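Local coordinates for mandelate racemase/muconate lactonizing protein (Paenibacillus sp., PDB 3V5C) that probably catalyses the dehydration of galacturonate as a magnesium-dependent member of the enolase superfamily, at residues H269-E272 with W273-G277; A241-E244 with D245-E248. The protein carries 1 engineered substitution. All blocks are in the same frame, centred on the assembly; numbering follows the deposited sequence.

Contact 1: H269-E272 with W273-G277; sequences HLIE and WATRG
The indole of W273 packs against the first turn of helix 270-275, one face against H269 O, which stands 3.3 Å above the ring plane toward its rim, with L270 CA over the same face. CB of H269 approaches W273 NE1 to 3.6 Å, and L270 CD1 meets the benzo part of the ring at CE3. In the ring plane, at the edge, lie R276 NH2 and a water that accepts from W273 NE1 (3.0 Å) and, weakly, from H269 ND1. With CG anti to its own carbonyl carbon (chi1 -59°), W273 folds back against the N-cap residue H269, whose O also takes the W273 N-H in the first helical bond. The R276 guanidinium holds E272 OE2 at its edge: NH1 gives a nearly straight bond of 2.6 Å to the anti lone pair of OE2, and NH2 adds a weak one. The carboxylate plane stands 83° from the guanidinium. E272 O, over the guanidinium face, accepts from T275 OG1 at 2.8 Å and from R276 N. A Schellman motif at G277, with positive phi, closes the helix. Replacing the indole of W273 by the methyl of an alanine is likely to uncover H269 O and L270 CA and leave the bridging water without its NE1 donor. Outside the pair, R276 NE reaches E240 in a second salt bridge, while L270 and A274 pack on L282 of the next barrel strand. R276 is thus shared by two carboxylates, which probably balance its charge and limit its rotation, joining the end of this short helix to the start of helix 240-253.

Contact 2: A241-E244 with D245-E248; sequences ALYE and DLKE
Y243 and L246 meet through their side chains on the inward side of helix 240-253, where L246 CD2 comes to the edge of the phenol ring, near its plane, 4.2 Å from Y243 CD1. The leucine reaches it with CG anti to the backbone N (chi1 -174°). One residue on, the aliphatic start of K247 lies against the backbone of the preceding turn, its CB and CG both 3.3 Å from Y243 O. That same oxygen accepts the K247 N-H at 2.9 Å. L242 O likewise takes the L246 N-H at 2.9 Å, and the bonds from D245 N to A241 O and from E248 N to E244 O complete four successive i to i+4 links, the regular pattern of an alpha-helix. On the outer side E244 and E248 both carry extended chains, yet E244 OE2 and E248 OE1 remain 5.5 Å apart, so these like charges do not touch.

Outside the segments, several of these side chains have further partners. The hydroxyl of Y243 is hydrogen-bonded to OD2 of D261, a magnesium ligand, and its ring meets that of F236 with the planes about 35° apart. I259 of strand 258-261 packs against Y243, L246 and K247, while L214 and T217 of helix 214-223 touch L246. D245 forms a salt bridge with K218 of that neighbouring helix, and K247 NZ forms another with D280. The helix therefore sits in its beta-alpha-beta unit with an apolar face on the barrel and charged pairs reaching to helix 214-223 and to D280, just before strand 281-282. Through its hydroxyl, Y243 is a second-shell residue of the metal site, and its bond to D261 probably helps to orient that carboxylate toward magnesium.

Contacts 1 and 2 belong to successive beta-alpha-beta units of the barrel and share strand 258-261, which follows helix 240-253 and precedes helix 270-275. Their centres are about 12 Å apart, and they touch where G277 O packs against CE of K247. Both are partly buried, with two buried residues each: L270 and A274 in contact 1, Y243 and L246 in contact 2. Contact 1 takes in the whole of a short helix, from its N-cap to the Schellman turn, and one of its salt bridges, E272 with R276, lies within the contact. Contact 2 lies in the N-terminal half of a longer helix and its internal hydrogen bonds are all backbone; D245 and K247 find their salt-bridge partners, K218 and D280, in other elements.

Contact 1: H269-E272 with W273-G277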
ATOM      1  N   HIS A 269      10.669  -3.974 -17.487  1.00 14.35           N
ATOM      2  CA  HIS A 269      11.369  -5.253 -17.365  1.00 13.68           C
ATOM      3  C   HIS A 269      11.631  -5.671 -15.920  1.00 15.72           C
ATOM      4  O   HIS A 269      12.328  -6.660 -15.672  1.00 14.60           O
ATOM      5  CB  HIS A 269      12.700  -5.201 -18.130  1.00 16.36           C
ATOM      6  CG  HIS A 269      12.532  -4.991 -19.602  1.00 19.51           C
ATOM      7  ND1 HIS A 269      13.573  -4.626 -20.429  1.00 28.75           N
ATOM      8  CD2 HIS A 269      11.443  -5.108 -20.397  1.00 29.52           C
ATOM      9  CE1 HIS A 269      13.128  -4.516 -21.668  1.00 32.05           C
ATOM     10  NE2 HIS A 269      11.837  -4.801 -21.676  1.00 27.22           N
ATOM     11  N   LEU A 270      11.060  -4.932 -14.969  1.00 13.08           N
ATOM     12  CA  LEU A 270      11.350  -5.173 -13.547  1.00 11.87           C
ATOM     13  C   LEU A 270      11.059  -6.594 -13.082  1.00  9.69           C
ATOM     14  O   LEU A 270      11.856  -7.190 -12.379  1.00 12.81           O
ATOM     15  CB  LEU A 270      10.621  -4.164 -12.649  1.00 12.58           C
ATOM     16  CG  LEU A 270      10.833  -4.345 -11.140  1.00 11.24           C
ATOM     17  CD1 LEU A 270      12.314  -4.222 -10.804  1.00 12.15           C
ATOM     18  CD2 LEU A 270      10.025  -3.314 -10.334  1.00 10.87           C
ATOM     19  N   ILE A 271       9.920  -7.140 -13.496  1.00 14.57           N
ATOM     20  CA  ILE A 271       9.569  -8.477 -13.066  1.00 13.71           C
ATOM     21  C   ILE A 271      10.539  -9.489 -13.647  1.00 11.60           C
ATOM     22  O   ILE A 271      10.996 -10.387 -12.955  1.00 13.24           O
ATOM     23  CB  ILE A 271       8.092  -8.801 -13.359  1.00 15.84           C
ATOM     24  CG1 ILE A 271       7.200  -7.964 -12.436  1.00 17.02           C
ATOM     25  CG2 ILE A 271       7.818 -10.279 -13.114  1.00 17.34           C
ATOM     26  CD1 ILE A 271       5.763  -7.862 -12.909  1.00 22.11           C
ATOM     27  N   GLU A 272      10.898  -9.317 -14.919  1.00 15.29           N
ATOM     28  CA  GLU A 272      11.932 -10.143 -15.522  1.00 17.19           C
ATOM     29  C   GLU A 272      13.235 -10.095 -14.694  1.00 10.32           C
ATOM     30  O   GLU A 272      13.810 -11.138 -14.349  1.00 13.68           O
ATOM     31  CB  GLU A 272      12.157  -9.710 -16.975  1.00 14.78           C
ATOM     32  CG  GLU A 272      13.213 -10.511 -17.705  1.00 24.78           C
ATOM     33  CD  GLU A 272      13.343 -10.118 -19.171  1.00 33.28           C
ATOM     34  OE1 GLU A 272      12.507  -9.327 -19.662  1.00 35.15           O
ATOM     35  OE2 GLU A 272      14.288 -10.606 -19.831  1.00 36.40           O
ATOM     36  N   TRP A 273      13.691  -8.897 -14.346  1.00 11.93           N
ATOM     37  CA  TRP A 273      14.871  -8.769 -13.498  1.00 13.53           C
ATOM     38  C   TRP A 273      14.697  -9.495 -12.163  1.00 13.15           C
ATOM     39  O   TRP A 273      15.616 -10.154 -11.680  1.00 13.79           O
ATOM     40  CB  TRP A 273      15.182  -7.295 -13.238  1.00 12.40           C
ATOM     41  CG  TRP A 273      15.428  -6.518 -14.494  1.00  9.75           C
ATOM     42  CD1 TRP A 273      15.671  -7.029 -15.745  1.00 14.03           C
ATOM     43  CD2 TRP A 273      15.431  -5.095 -14.633  1.00 12.51           C
ATOM     44  NE1 TRP A 273      15.826  -6.001 -16.648  1.00 15.75           N
ATOM     45  CE2 TRP A 273      15.697  -4.807 -15.986  1.00 14.05           C
ATOM     46  CE3 TRP A 273      15.278  -4.028 -13.735  1.00 10.80           C
ATOM     47  CZ2 TRP A 273      15.780  -3.500 -16.467  1.00 14.08           C
ATOM     48  CZ3 TRP A 273      15.346  -2.736 -14.212  1.00 13.85           C
ATOM     49  CH2 TRP A 273      15.610  -2.477 -15.564  1.00 13.44           C
ATOM     50  N   ALA A 274      13.514  -9.389 -11.577  1.00 11.74           N
ATOM     51  CA  ALA A 274      13.239 -10.073 -10.322  1.00 12.76           C
ATOM     52  C   ALA A 274      13.322 -11.596 -10.465  1.00 13.05           C
ATOM     53  O   ALA A 274      13.914 -12.273  -9.616  1.00 14.83           O
ATOM     54  CB  ALA A 274      11.875  -9.656  -9.764  1.00 11.66           C
ATOM     55  N   THR A 275      12.731 -12.124 -11.538  1.00 17.00           N
ATOM     56  CA  THR A 275      12.788 -13.565 -11.771  1.00 18.09           C
ATOM     57  C   THR A 275      14.227 -14.025 -11.992  1.00 18.81           C
ATOM     58  O   THR A 275      14.539 -15.198 -11.793  1.00 18.42           O
ATOM     59  CB  THR A 275      11.898 -14.028 -12.949  1.00 18.30           C
ATOM     60  OG1 THR A 275      12.477 -13.605 -14.191  1.00 20.07           O
ATOM     61  CG2 THR A 275      10.497 -13.489 -12.815  1.00 20.12           C
ATOM     62  N   ARG A 276      15.115 -13.113 -12.391  1.00 15.26           N
ATOM     63  CA  ARG A 276      16.526 -13.468 -12.518  1.00 15.18           C
ATOM     64  C   ARG A 276      17.346 -13.248 -11.241  1.00 15.86           C
ATOM     65  O   ARG A 276      18.567 -13.427 -11.225  1.00 17.46           O
ATOM     66  CB  ARG A 276      17.170 -12.768 -13.721  1.00 15.84           C
ATOM     67  CG  ARG A 276      16.688 -13.305 -15.064  1.00 17.24           C
ATOM     68  CD  ARG A 276      17.630 -12.914 -16.196  1.00 19.37           C
ATOM     69  NE  ARG A 276      17.508 -11.505 -16.584  1.00 19.03           N
ATOM     70  CZ  ARG A 276      16.686 -11.053 -17.517  1.00 21.27           C
ATOM     71  NH1 ARG A 276      15.871 -11.892 -18.153  1.00 21.74           N
ATOM     72  NH2 ARG A 276      16.658  -9.757 -17.810  1.00 19.13           N
ATOM     73  N   GLY A 277      16.668 -12.855 -10.164  1.00 14.68           N
ATOM     74  CA  GLY A 277      17.297 -12.769  -8.860  1.00 14.86           C
ATOM     75  C   GLY A 277      17.830 -11.414  -8.434  1.00 14.63           C
ATOM     76  O   GLY A 277      18.475 -11.313  -7.398  1.00 17.97           O
TER
HETATM   77  O   HOH W   1      16.160  -6.241 -19.579  1.00 26.55           O

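Contact 2: A241-E244 with D245-E248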
ATOM      1  N   ALA A 241      21.741  -4.257 -14.167  1.00 10.97           N
ATOM      2  CA  ALA A 241      23.173  -4.331 -13.966  1.00 10.63           C
ATOM      3  C   ALA A 241      23.552  -3.878 -12.566  1.00 10.24           C
ATOM      4  O   ALA A 241      24.375  -4.508 -11.910  1.00 13.01           O
ATOM      5  CB  ALA A 241      23.902  -3.496 -15.014  1.00 13.81           C
ATOM      6  N   LEU A 242      22.974  -2.774 -12.117  1.00 11.20           N
ATOM      7  CA  LEU A 242      23.329  -2.248 -10.802  1.00 11.63           C
ATOM      8  C   LEU A 242      22.858  -3.175  -9.692  1.00 11.40           C
ATOM      9  O   LEU A 242      23.587  -3.425  -8.741  1.00 12.70           O
ATOM     10  CB  LEU A 242      22.765  -0.848 -10.596  1.00 12.20           C
ATOM     11  CG  LEU A 242      23.237   0.220 -11.574  1.00  9.42           C
ATOM     12  CD1 LEU A 242      22.664   1.565 -11.190  1.00 12.45           C
ATOM     13  CD2 LEU A 242      24.776   0.277 -11.654  1.00 12.53           C
ATOM     14  N   TYR A 243      21.641  -3.690  -9.821  1.00 10.10           N
ATOM     15  CA  TYR A 243      21.154  -4.632  -8.819  1.00  7.67           C
ATOM     16  C   TYR A 243      21.896  -5.979  -8.841  1.00 10.53           C
ATOM     17  O   TYR A 243      22.087  -6.579  -7.801  1.00 12.73           O
ATOM     18  CB  TYR A 243      19.643  -4.816  -8.959  1.00  9.80           C
ATOM     19  CG  TYR A 243      18.786  -3.747  -8.292  1.00 11.97           C
ATOM     20  CD1 TYR A 243      19.189  -3.104  -7.120  1.00 11.69           C
ATOM     21  CD2 TYR A 243      17.555  -3.404  -8.826  1.00 11.49           C
ATOM     22  CE1 TYR A 243      18.368  -2.154  -6.507  1.00 11.30           C
ATOM     23  CE2 TYR A 243      16.735  -2.450  -8.237  1.00 12.28           C
ATOM     24  CZ  TYR A 243      17.135  -1.841  -7.072  1.00 11.37           C
ATOM     25  OH  TYR A 243      16.286  -0.925  -6.501  1.00 11.26           O
ATOM     26  N   GLU A 244      22.312  -6.448 -10.022  1.00 12.75           N
ATOM     27  CA  GLU A 244      23.122  -7.663 -10.087  1.00 16.79           C
ATOM     28  C   GLU A 244      24.397  -7.450  -9.277  1.00 12.27           C
ATOM     29  O   GLU A 244      24.810  -8.319  -8.507  1.00 13.83           O
ATOM     30  CB  GLU A 244      23.490  -8.009 -11.536  1.00 13.19           C
ATOM     31  CG  GLU A 244      24.272  -9.299 -11.645  1.00 18.68           C
ATOM     32  CD  GLU A 244      24.680  -9.626 -13.073  1.00 22.69           C
ATOM     33  OE1 GLU A 244      24.585  -8.741 -13.951  1.00 26.98           O
ATOM     34  OE2 GLU A 244      25.114 -10.768 -13.310  1.00 25.61           O
ATOM     35  N   ASP A 245      24.996  -6.281  -9.453  1.00 12.34           N
ATOM     36  CA  ASP A 245      26.211  -5.900  -8.729  1.00 12.95           C
ATOM     37  C   ASP A 245      25.944  -5.848  -7.222  1.00 14.34           C
ATOM     38  O   ASP A 245      26.639  -6.502  -6.447  1.00 13.12           O
ATOM     39  CB  ASP A 245      26.752  -4.565  -9.285  1.00 13.99           C
ATOM     40  CG  ASP A 245      28.000  -4.056  -8.551  1.00 17.14           C
ATOM     41  OD1 ASP A 245      28.066  -4.185  -7.317  1.00 13.40           O
ATOM     42  OD2 ASP A 245      28.909  -3.483  -9.209  1.00 15.99           O
ATOM     43  N   LEU A 246      24.911  -5.112  -6.815  1.00 13.45           N
ATOM     44  CA  LEU A 246      24.574  -4.982  -5.401  1.00 13.00           C
ATOM     45  C   LEU A 246      24.325  -6.341  -4.750  1.00 14.93           C
ATOM     46  O   LEU A 246      24.808  -6.614  -3.655  1.00 17.04           O
ATOM     47  CB  LEU A 246      23.339  -4.099  -5.233  1.00 13.02           C
ATOM     48  CG  LEU A 246      22.960  -3.757  -3.789  1.00 12.39           C
ATOM     49  CD1 LEU A 246      24.155  -3.141  -3.096  1.00 13.28           C
ATOM     50  CD2 LEU A 246      21.807  -2.786  -3.789  1.00 13.51           C
ATOM     51  N   LYS A 247      23.565  -7.193  -5.427  1.00 13.63           N
ATOM     52  CA  LYS A 247      23.283  -8.520  -4.899  1.00 16.45           C
ATOM     53  C   LYS A 247      24.545  -9.344  -4.671  1.00 18.65           C
ATOM     54  O   LYS A 247      24.675 -10.021  -3.654  1.00 17.27           O
ATOM     55  CB  LYS A 247      22.334  -9.256  -5.837  1.00 18.18           C
ATOM     56  CG  LYS A 247      20.911  -8.791  -5.718  1.00 21.27           C
ATOM     57  CD  LYS A 247      20.347  -9.219  -4.399  1.00 22.54           C
ATOM     58  CE  LYS A 247      18.853  -9.439  -4.498  1.00 25.12           C
ATOM     59  NZ  LYS A 247      18.474 -10.702  -3.805  1.00 28.84           N
ATOM     60  N   GLU A 248      25.468  -9.285  -5.624  1.00 16.24           N
ATOM     61  CA  GLU A 248      26.726 -10.022  -5.506  1.00 18.51           C
ATOM     62  C   GLU A 248      27.545  -9.474  -4.345  1.00 18.10           C
ATOM     63  O   GLU A 248      28.136 -10.225  -3.577  1.00 18.79           O
ATOM     64  CB  GLU A 248      27.499  -9.942  -6.820  1.00 22.56           C
ATOM     65  CG  GLU A 248      28.920 -10.454  -6.774  1.00 29.49           C
ATOM     66  CD  GLU A 248      29.524 -10.539  -8.166  1.00 41.30           C
ATOM     67  OE1 GLU A 248      28.756 -10.734  -9.134  1.00 49.27           O
ATOM     68  OE2 GLU A 248      30.759 -10.401  -8.296  1.00 56.99           O
TER